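Local coordinates for 70-KDA soluble lytic transglycosylase (Escherichia coli, PDB 1SLY), which cleaves the glycosidic bond between N-acetylmuramic acid and N-acetylglucosamine in peptidoglycan, leaving a 1,6-anhydro bond in the muramic acid product, at residues 462-467 against 533-538; 100-105 against 131-136. All coordinates share one frame; numbering follows the deposited sequence.

Interaction 1: residues 462-467 against 533-538; sequences SGKEIP and YLQYVY. With BLG (4-O-(4-O-sulfonyl-N-acetylglucosamininyl)-5-methylhydroxy-L-proline-taurine), chain B.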
ATOM      1  N   SER A 462     -15.170  19.692  19.718  1.00 17.02           N
ATOM      2  CA  SER A 462     -16.114  20.682  20.284  1.00 16.32           C
ATOM      3  C   SER A 462     -15.756  22.158  20.091  1.00 18.16           C
ATOM      4  O   SER A 462     -16.632  22.979  19.833  1.00 21.33           O
ATOM      5  CB  SER A 462     -16.281  20.516  21.768  1.00 17.81           C
ATOM      6  OG  SER A 462     -17.038  19.353  21.946  1.00 37.79           O
ATOM      7  N   GLY A 463     -14.513  22.605  20.243  1.00 17.72           N
ATOM      8  CA  GLY A 463     -14.226  24.018  19.974  1.00 18.30           C
ATOM      9  C   GLY A 463     -13.675  24.307  18.568  1.00 20.54           C
ATOM     10  O   GLY A 463     -12.936  25.287  18.336  1.00 24.67           O
ATOM     11  N   LYS A 464     -14.005  23.393  17.656  1.00 13.99           N
ATOM     12  CA  LYS A 464     -13.508  23.439  16.297  1.00 10.12           C
ATOM     13  C   LYS A 464     -14.647  23.508  15.268  1.00 12.30           C
ATOM     14  O   LYS A 464     -15.793  23.159  15.579  1.00 13.91           O
ATOM     15  CB  LYS A 464     -12.650  22.213  16.109  1.00  5.00           C
ATOM     16  CG  LYS A 464     -11.210  22.462  16.448  1.00  5.00           C
ATOM     17  CD  LYS A 464     -10.298  21.320  16.033  1.00  5.00           C
ATOM     18  CE  LYS A 464      -9.076  21.264  16.930  1.00  5.00           C
ATOM     19  NZ  LYS A 464      -9.441  21.077  18.370  1.00  5.00           N
ATOM     20  N   GLU A 465     -14.421  23.971  14.042  1.00  9.41           N
ATOM     21  CA  GLU A 465     -15.531  23.999  13.075  1.00 10.52           C
ATOM     22  C   GLU A 465     -15.740  22.679  12.297  1.00 10.18           C
ATOM     23  O   GLU A 465     -16.820  22.471  11.744  1.00  9.63           O
ATOM     24  CB  GLU A 465     -15.305  25.115  12.074  1.00 17.23           C
ATOM     25  CG  GLU A 465     -14.780  26.430  12.606  1.00 26.65           C
ATOM     26  CD  GLU A 465     -14.498  27.440  11.506  1.00 40.65           C
ATOM     27  OE1 GLU A 465     -13.396  27.417  10.893  1.00 37.85           O
ATOM     28  OE2 GLU A 465     -15.409  28.264  11.261  1.00 54.22           O
ATOM     29  N   ILE A 466     -14.678  21.855  12.163  1.00  8.67           N
ATOM     30  CA  ILE A 466     -14.721  20.539  11.512  1.00  6.30           C
ATOM     31  C   ILE A 466     -15.722  19.616  12.159  1.00  7.58           C
ATOM     32  O   ILE A 466     -15.695  19.444  13.367  1.00 10.68           O
ATOM     33  CB  ILE A 466     -13.400  19.759  11.535  1.00  5.00           C
ATOM     34  CG1 ILE A 466     -12.892  19.498  12.960  1.00  5.00           C
ATOM     35  CG2 ILE A 466     -12.457  20.541  10.662  1.00  5.00           C
ATOM     36  CD1 ILE A 466     -11.537  18.844  13.098  1.00  5.00           C
ATOM     37  N   PRO A 467     -16.705  19.043  11.448  1.00 12.21           N
ATOM     38  CA  PRO A 467     -17.642  18.138  12.105  1.00  5.00           C
ATOM     39  C   PRO A 467     -16.929  16.937  12.670  1.00  5.00           C
ATOM     40  O   PRO A 467     -15.893  16.492  12.184  1.00  5.00           O
ATOM     41  CB  PRO A 467     -18.675  17.843  11.013  1.00  5.00           C
ATOM     42  CG  PRO A 467     -18.153  18.345   9.745  1.00  5.00           C
ATOM     43  CD  PRO A 467     -17.245  19.469  10.124  1.00 11.38           C
ATOM     44  N   TYR A 533      -4.418  19.875  12.964  1.00 13.42           N
ATOM     45  CA  TYR A 533      -4.040  19.986  11.539  1.00 14.33           C
ATOM     46  C   TYR A 533      -5.237  19.943  10.550  1.00 16.44           C
ATOM     47  O   TYR A 533      -5.288  20.703   9.579  1.00 19.53           O
ATOM     48  CB  TYR A 533      -3.108  18.876  11.130  1.00 11.05           C
ATOM     49  CG  TYR A 533      -2.461  19.199   9.805  1.00 18.44           C
ATOM     50  CD1 TYR A 533      -1.724  20.365   9.666  1.00 11.28           C
ATOM     51  CD2 TYR A 533      -2.551  18.334   8.709  1.00 21.32           C
ATOM     52  CE1 TYR A 533      -1.090  20.646   8.475  1.00 13.11           C
ATOM     53  CE2 TYR A 533      -1.911  18.616   7.512  1.00 10.12           C
ATOM     54  CZ  TYR A 533      -1.181  19.768   7.415  1.00  5.00           C
ATOM     55  OH  TYR A 533      -0.481  20.034   6.278  1.00  7.82           O
ATOM     56  N   LEU A 534      -6.242  19.098  10.767  1.00 14.18           N
ATOM     57  CA  LEU A 534      -7.430  19.100   9.944  1.00 11.65           C
ATOM     58  C   LEU A 534      -8.245  20.396  10.036  1.00 12.48           C
ATOM     59  O   LEU A 534      -8.707  20.846   8.992  1.00 14.82           O
ATOM     60  CB  LEU A 534      -8.236  17.895  10.339  1.00 11.14           C
ATOM     61  CG  LEU A 534      -9.409  17.557   9.423  1.00 11.98           C
ATOM     62  CD1 LEU A 534      -9.019  17.543   7.950  1.00  5.00           C
ATOM     63  CD2 LEU A 534      -9.923  16.219   9.906  1.00 17.32           C
ATOM     64  N   GLN A 535      -8.429  21.060  11.182  1.00 12.13           N
ATOM     65  CA  GLN A 535      -9.111  22.382  11.278  1.00  7.93           C
ATOM     66  C   GLN A 535      -8.285  23.477  10.634  1.00  5.80           C
ATOM     67  O   GLN A 535      -8.795  24.405  10.030  1.00  8.67           O
ATOM     68  CB  GLN A 535      -9.358  22.729  12.744  1.00  9.98           C
ATOM     69  CG  GLN A 535      -9.780  24.087  13.204  1.00  5.00           C
ATOM     70  CD  GLN A 535     -11.058  24.550  12.585  1.00 13.18           C
ATOM     71  OE1 GLN A 535     -12.109  23.928  12.683  1.00 15.83           O
ATOM     72  NE2 GLN A 535     -11.016  25.685  11.945  1.00 10.28           N
ATOM     73  N   TYR A 536      -6.990  23.384  10.705  1.00  5.00           N
ATOM     74  CA  TYR A 536      -6.144  24.322  10.022  1.00  5.00           C
ATOM     75  C   TYR A 536      -6.372  24.274   8.526  1.00  8.67           C
ATOM     76  O   TYR A 536      -6.568  25.332   7.924  1.00 15.13           O
ATOM     77  CB  TYR A 536      -4.727  23.987  10.299  1.00  8.01           C
ATOM     78  CG  TYR A 536      -3.789  24.755   9.416  1.00  9.42           C
ATOM     79  CD1 TYR A 536      -3.781  26.124   9.496  1.00 11.30           C
ATOM     80  CD2 TYR A 536      -2.922  24.122   8.567  1.00  5.00           C
ATOM     81  CE1 TYR A 536      -2.913  26.845   8.751  1.00 11.14           C
ATOM     82  CE2 TYR A 536      -2.047  24.852   7.819  1.00  5.00           C
ATOM     83  CZ  TYR A 536      -2.048  26.206   7.921  1.00  5.00           C
ATOM     84  OH  TYR A 536      -1.159  26.983   7.207  1.00 25.70           O
ATOM     85  N   VAL A 537      -6.281  23.066   7.961  1.00  9.42           N
ATOM     86  CA  VAL A 537      -6.492  22.738   6.519  1.00  7.35           C
ATOM     87  C   VAL A 537      -7.962  23.029   6.044  1.00  7.69           C
ATOM     88  O   VAL A 537      -8.228  23.651   5.026  1.00  8.49           O
ATOM     89  CB  VAL A 537      -5.947  21.265   6.540  1.00 12.86           C
ATOM     90  CG1 VAL A 537      -6.829  20.224   5.926  1.00 24.01           C
ATOM     91  CG2 VAL A 537      -4.601  21.340   5.870  1.00  5.00           C
ATOM     92  N   TYR A 538      -8.970  22.772   6.845  1.00  6.26           N
ATOM     93  CA  TYR A 538     -10.362  23.069   6.551  1.00  8.04           C
ATOM     94  C   TYR A 538     -10.603  24.564   6.424  1.00 10.02           C
ATOM     95  O   TYR A 538     -11.039  25.028   5.368  1.00 11.52           O
ATOM     96  CB  TYR A 538     -11.187  22.464   7.671  1.00  5.00           C
ATOM     97  CG  TYR A 538     -12.674  22.423   7.622  1.00  5.00           C
ATOM     98  CD1 TYR A 538     -13.303  21.504   6.815  1.00  7.13           C
ATOM     99  CD2 TYR A 538     -13.451  23.204   8.456  1.00  5.41           C
ATOM    100  CE1 TYR A 538     -14.675  21.344   6.827  1.00  5.00           C
ATOM    101  CE2 TYR A 538     -14.833  23.058   8.496  1.00  5.00           C
ATOM    102  CZ  TYR A 538     -15.435  22.118   7.669  1.00  6.34           C
ATOM    103  OH  TYR A 538     -16.798  21.932   7.660  1.00 18.08           O
TER
HETATM  104  C1  BLG B 619       0.913  14.383   4.411  1.00 11.14           C
HETATM  105  C2  BLG B 619       1.001  15.397   5.563  1.00  9.95           C
HETATM  106  C3  BLG B 619       1.077  16.797   4.943  1.00 12.52           C
HETATM  107  C4  BLG B 619       2.170  16.868   3.866  1.00 14.85           C
HETATM  108  C5  BLG B 619       2.054  15.726   2.835  1.00  9.22           C
HETATM  109  O5  BLG B 619       1.990  14.470   3.494  1.00 10.99           O
HETATM  110  O1  BLG B 619       0.888  13.152   5.024  1.00  8.25           O
HETATM  111  N2  BLG B 619      -0.112  15.240   6.488  1.00  9.54           N
HETATM  112  C7  BLG B 619      -0.018  14.961   7.774  1.00  8.47           C
HETATM  113  O7  BLG B 619       1.050  14.855   8.371  1.00  8.10           O
HETATM  114  C8  BLG B 619      -1.322  14.875   8.522  1.00  5.00           C
HETATM  115  O3  BLG B 619       1.353  17.796   5.911  1.00 14.52           O
HETATM  116  O4  BLG B 619       1.988  18.125   3.216  1.00 19.27           O
HETATM  117  S4  BLG B 619       3.075  19.259   3.329  1.00 14.88           S
HETATM  118  O41 BLG B 619       3.866  19.083   4.540  1.00 18.03           O
HETATM  119  O42 BLG B 619       2.392  20.531   3.418  1.00 17.48           O
HETATM  120  O43 BLG B 619       3.883  19.233   2.126  1.00 14.47           O
HETATM  121  C6  BLG B 619       3.240  15.646   1.894  1.00  9.97           C
HETATM  122  O6  BLG B 619       4.320  16.468   2.294  1.00 17.42           O
HETATM  123  CA  BLG B 619      -0.123  11.179   5.320  1.00 12.18           C
HETATM  124  CB  BLG B 619       0.448  12.120   4.284  1.00  8.88           C
HETATM  125  CG  BLG B 619       1.551  11.269   3.714  1.00 10.72           C
HETATM  126  CD  BLG B 619       0.765   9.942   3.487  1.00 14.12           C
HETATM  127  N   BLG B 619      -0.321   9.962   4.547  1.00 11.68           N
HETATM  128  C9  BLG B 619      -1.342  11.702   6.049  1.00 10.71           C
HETATM  129  O9  BLG B 619      -2.403  11.360   5.165  1.00 14.41           O
HETATM  130  C10 BLG B 619       1.580   8.650   3.590  1.00 21.75           C
HETATM  131  O10 BLG B 619       2.268   8.269   4.544  1.00 22.16           O
HETATM  132  N3  BLG B 619       1.310   7.900   2.543  1.00 27.96           N
HETATM  133  C11 BLG B 619       1.836   6.591   2.300  1.00 32.36           C
HETATM  134  C12 BLG B 619       3.184   6.730   1.623  1.00 40.54           C
HETATM  135  S   BLG B 619       3.529   5.037   1.061  1.00 50.05           S
HETATM  136  OS1 BLG B 619       5.023   5.010   0.763  1.00 47.35           O
HETATM  137  OS2 BLG B 619       3.049   4.044   2.101  1.00 45.71           O
HETATM  138  OS3 BLG B 619       2.694   4.718  -0.164  1.00 48.52           O
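Lys464 lies against Gln535 with the aliphatic part of its side chain, CD reaching CB of Gln535 at 3.7 Å; beyond that, a bend at chi4 (59°) turns NZ back to a hydrogen bond with Tyr460 O. Glu465 meets the Gln535 amide twice. Its backbone N donates to Gln535 OE1 at 2.7 Å, from above the carbonyl plane rather than along a lone pair. In return Gln535 NE2 gives a nearly straight bond (162°) to the anti lone pair of Glu465 OE1, 3.1 Å away and close to the amide plane. With OE1 and NE2 both engaged, the bonding pattern fixes which way round the amide lies. These bonds join the loop after helix 454-462 to helix 523-540 inside the lysozyme-like SLT domain. The next residue, Ile466, adds a weak bond from its N to Gln535 OE1 (3.3 Å), and its CG2 sits over one face of Tyr538, 3.8 Å from the ring centroid and 24° off the normal. Pro467, the N-cap residue of helix 468-479, which carries the predicted active-site Glu478, brings CD to 3.5 Å from Tyr538 OH. On the same helical segment, Tyr533 OH accepts a 2.9 Å hydrogen bond from O3 of the bound inhibitor bulgecin A.

Interaction 2: residues 100-105 against 131-136; sequences GTTEAQ and TGKSQP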
ATOM      1  N   GLY A 100      10.611 -19.307   4.919  1.00 26.99           N
ATOM      2  CA  GLY A 100       9.791 -18.252   4.306  1.00 28.71           C
ATOM      3  C   GLY A 100      10.489 -16.953   3.897  1.00 30.15           C
ATOM      4  O   GLY A 100      10.062 -16.162   3.056  1.00 35.39           O
ATOM      5  N   THR A 101      11.602 -16.730   4.525  1.00 24.23           N
ATOM      6  CA  THR A 101      12.382 -15.546   4.277  1.00 22.47           C
ATOM      7  C   THR A 101      13.384 -15.675   3.138  1.00 24.56           C
ATOM      8  O   THR A 101      13.899 -16.771   2.926  1.00 29.06           O
ATOM      9  CB  THR A 101      12.982 -15.266   5.653  1.00 21.07           C
ATOM     10  OG1 THR A 101      12.126 -14.234   6.103  1.00 29.20           O
ATOM     11  CG2 THR A 101      14.414 -14.813   5.773  1.00 15.80           C
ATOM     12  N   THR A 102      13.715 -14.575   2.461  1.00 22.10           N
ATOM     13  CA  THR A 102      14.669 -14.572   1.342  1.00 20.40           C
ATOM     14  C   THR A 102      16.081 -14.824   1.832  1.00 20.88           C
ATOM     15  O   THR A 102      16.775 -15.652   1.247  1.00 23.63           O
ATOM     16  CB  THR A 102      14.671 -13.221   0.562  1.00 24.80           C
ATOM     17  OG1 THR A 102      13.370 -13.021  -0.005  1.00 26.11           O
ATOM     18  CG2 THR A 102      15.642 -13.207  -0.610  1.00 22.34           C
ATOM     19  N   GLU A 103      16.544 -14.194   2.915  1.00 19.12           N
ATOM     20  CA  GLU A 103      17.870 -14.534   3.477  1.00 15.84           C
ATOM     21  C   GLU A 103      17.912 -16.014   3.847  1.00 13.34           C
ATOM     22  O   GLU A 103      18.884 -16.681   3.519  1.00 15.42           O
ATOM     23  CB  GLU A 103      18.207 -13.811   4.766  1.00 23.16           C
ATOM     24  CG  GLU A 103      18.979 -12.529   4.614  1.00 36.07           C
ATOM     25  CD  GLU A 103      20.264 -12.459   5.419  1.00 44.39           C
ATOM     26  OE1 GLU A 103      20.159 -12.741   6.641  1.00 34.22           O
ATOM     27  OE2 GLU A 103      21.338 -12.108   4.828  1.00 40.31           O
ATOM     28  N   ALA A 104      16.809 -16.526   4.402  1.00  8.63           N
ATOM     29  CA  ALA A 104      16.716 -17.910   4.863  1.00  9.94           C
ATOM     30  C   ALA A 104      16.824 -18.878   3.714  1.00 13.61           C
ATOM     31  O   ALA A 104      17.645 -19.797   3.741  1.00 16.45           O
ATOM     32  CB  ALA A 104      15.416 -18.160   5.565  1.00  9.71           C
ATOM     33  N   GLN A 105      16.045 -18.637   2.670  1.00 16.62           N
ATOM     34  CA  GLN A 105      16.168 -19.436   1.448  1.00 16.30           C
ATOM     35  C   GLN A 105      17.544 -19.389   0.801  1.00 15.33           C
ATOM     36  O   GLN A 105      18.032 -20.435   0.385  1.00 20.42           O
ATOM     37  CB  GLN A 105      15.166 -18.983   0.463  1.00 12.24           C
ATOM     38  CG  GLN A 105      13.773 -19.384   0.884  1.00 20.61           C
ATOM     39  CD  GLN A 105      12.761 -18.470   0.231  1.00 23.63           C
ATOM     40  OE1 GLN A 105      13.060 -17.701  -0.674  1.00 24.85           O
ATOM     41  NE2 GLN A 105      11.527 -18.450   0.652  1.00 30.02           N
ATOM     42  N   THR A 131      15.264 -11.511 -10.792  1.00  9.88           N
ATOM     43  CA  THR A 131      14.758 -10.336 -10.063  1.00  9.20           C
ATOM     44  C   THR A 131      15.651  -9.109 -10.109  1.00 11.72           C
ATOM     45  O   THR A 131      16.838  -9.201  -9.852  1.00 16.41           O
ATOM     46  CB  THR A 131      14.538 -10.547  -8.526  1.00 10.57           C
ATOM     47  OG1 THR A 131      13.966  -9.322  -8.057  1.00 16.55           O
ATOM     48  CG2 THR A 131      15.825 -10.857  -7.708  1.00  8.12           C
ATOM     49  N   GLY A 132      15.129  -7.933 -10.393  1.00 13.03           N
ATOM     50  CA  GLY A 132      15.969  -6.730 -10.421  1.00 16.72           C
ATOM     51  C   GLY A 132      16.102  -6.037  -9.073  1.00 19.11           C
ATOM     52  O   GLY A 132      16.776  -5.014  -8.925  1.00 20.83           O
ATOM     53  N   LYS A 133      15.368  -6.588  -8.110  1.00 18.79           N
ATOM     54  CA  LYS A 133      15.455  -6.179  -6.722  1.00 18.15           C
ATOM     55  C   LYS A 133      16.795  -6.710  -6.233  1.00 19.23           C
ATOM     56  O   LYS A 133      17.283  -7.751  -6.657  1.00 22.19           O
ATOM     57  CB  LYS A 133      14.345  -6.806  -5.909  1.00 16.46           C
ATOM     58  CG  LYS A 133      14.437  -6.440  -4.441  1.00 40.75           C
ATOM     59  CD  LYS A 133      13.887  -7.590  -3.609  1.00 61.75           C
ATOM     60  CE  LYS A 133      14.520  -7.683  -2.211  1.00 69.19           C
ATOM     61  NZ  LYS A 133      14.413  -9.061  -1.629  1.00 67.49           N
ATOM     62  N   SER A 134      17.480  -5.952  -5.427  1.00 21.44           N
ATOM     63  CA  SER A 134      18.703  -6.463  -4.816  1.00 20.86           C
ATOM     64  C   SER A 134      18.378  -7.462  -3.716  1.00 21.39           C
ATOM     65  O   SER A 134      17.527  -7.214  -2.858  1.00 21.41           O
ATOM     66  CB  SER A 134      19.510  -5.358  -4.189  1.00 21.64           C
ATOM     67  OG  SER A 134      20.064  -4.562  -5.206  1.00 27.31           O
ATOM     68  N   GLN A 135      19.069  -8.586  -3.783  1.00 21.69           N
ATOM     69  CA  GLN A 135      18.912  -9.654  -2.803  1.00 15.88           C
ATOM     70  C   GLN A 135      19.796  -9.538  -1.541  1.00 15.73           C
ATOM     71  O   GLN A 135      20.783  -8.777  -1.492  1.00 20.16           O
ATOM     72  CB  GLN A 135      19.154 -10.931  -3.570  1.00  9.66           C
ATOM     73  CG  GLN A 135      18.127 -11.158  -4.644  1.00  6.95           C
ATOM     74  CD  GLN A 135      16.751 -11.443  -4.111  1.00 17.31           C
ATOM     75  OE1 GLN A 135      16.266 -10.778  -3.215  1.00 25.20           O
ATOM     76  NE2 GLN A 135      16.030 -12.432  -4.575  1.00 20.38           N
ATOM     77  N   PRO A 136      19.450 -10.243  -0.457  1.00 10.83           N
ATOM     78  CA  PRO A 136      20.243 -10.294   0.779  1.00  8.95           C
ATOM     79  C   PRO A 136      21.741 -10.504   0.637  1.00 12.48           C
ATOM     80  O   PRO A 136      22.103 -11.252  -0.265  1.00 16.68           O
ATOM     81  CB  PRO A 136      19.617 -11.402   1.552  1.00  5.00           C
ATOM     82  CG  PRO A 136      18.202 -11.146   1.188  1.00 11.97           C
ATOM     83  CD  PRO A 136      18.233 -11.045  -0.298  1.00 10.09           C
TER
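At the start of helix 102-114, Thr102 and Glu103 pack on Pro136 in the loop leading to helix 139-148, a helix-to-loop contact on the surface of the α-helical ring. Thr102 touches with its methyl branch: CG2, anti to the backbone N (OG1 at chi1 -62°), lies 3.4 Å from Pro136 CD and 3.6 Å from Gln135 OE1, the threonine side chain crossing the proline at about a right angle. Glu103 uses its aliphatic stem instead. It slides past the proline in the opposite direction, with CG 3.3 Å from Pro136 CB, while OE2 approaches the same CB at 3.8 Å. Just beyond the two segments, Cys106 and Cys139 probably form a disulfide, so the packing flanks a probable covalent link from helix 102-114 to helix 139-148, the helix that follows this loop. No hydrogen bond crosses the contact; Thr131 O and Lys133 O bond to Arg160, and Gly132 O to Asn169. Lys133 NZ donates to Gln135 OE1 (3.0 Å) at a C=O...donor angle of 163°, and Gln135 NE2 bonds to Leu128 O at the end of helix 118-129, so both ends of this amide have a partner. Farther back, Thr131 OG1 accepts from Lys133 N (3.1 Å, 150° at the hydrogen), which defines an ST turn. On the helical side, Gln105 N bonds to Thr101 O at 2.9 Å, within the first turn.

How the interactions relate
Interactions 1 and 2 each join a loop to a helix, but they share no element: their centres are 46 Å apart, on opposite sides of the chain's centre, and their nearest atoms stay about 32 Å from each other. Interaction 1 is partly buried, buries 357 Å², both sides summed, and combines amide hydrogen bonds with aliphatic-aromatic packing in the domain that holds the inhibitor. Interaction 2 buries 185 Å² by the same measure at the surface, involves no buried touching residue, and relies mainly on van der Waals packing against Pro136. The polar bonding differs accordingly: it runs across the two segments in the first, while none crosses in the second, which is remote from the annotated sites.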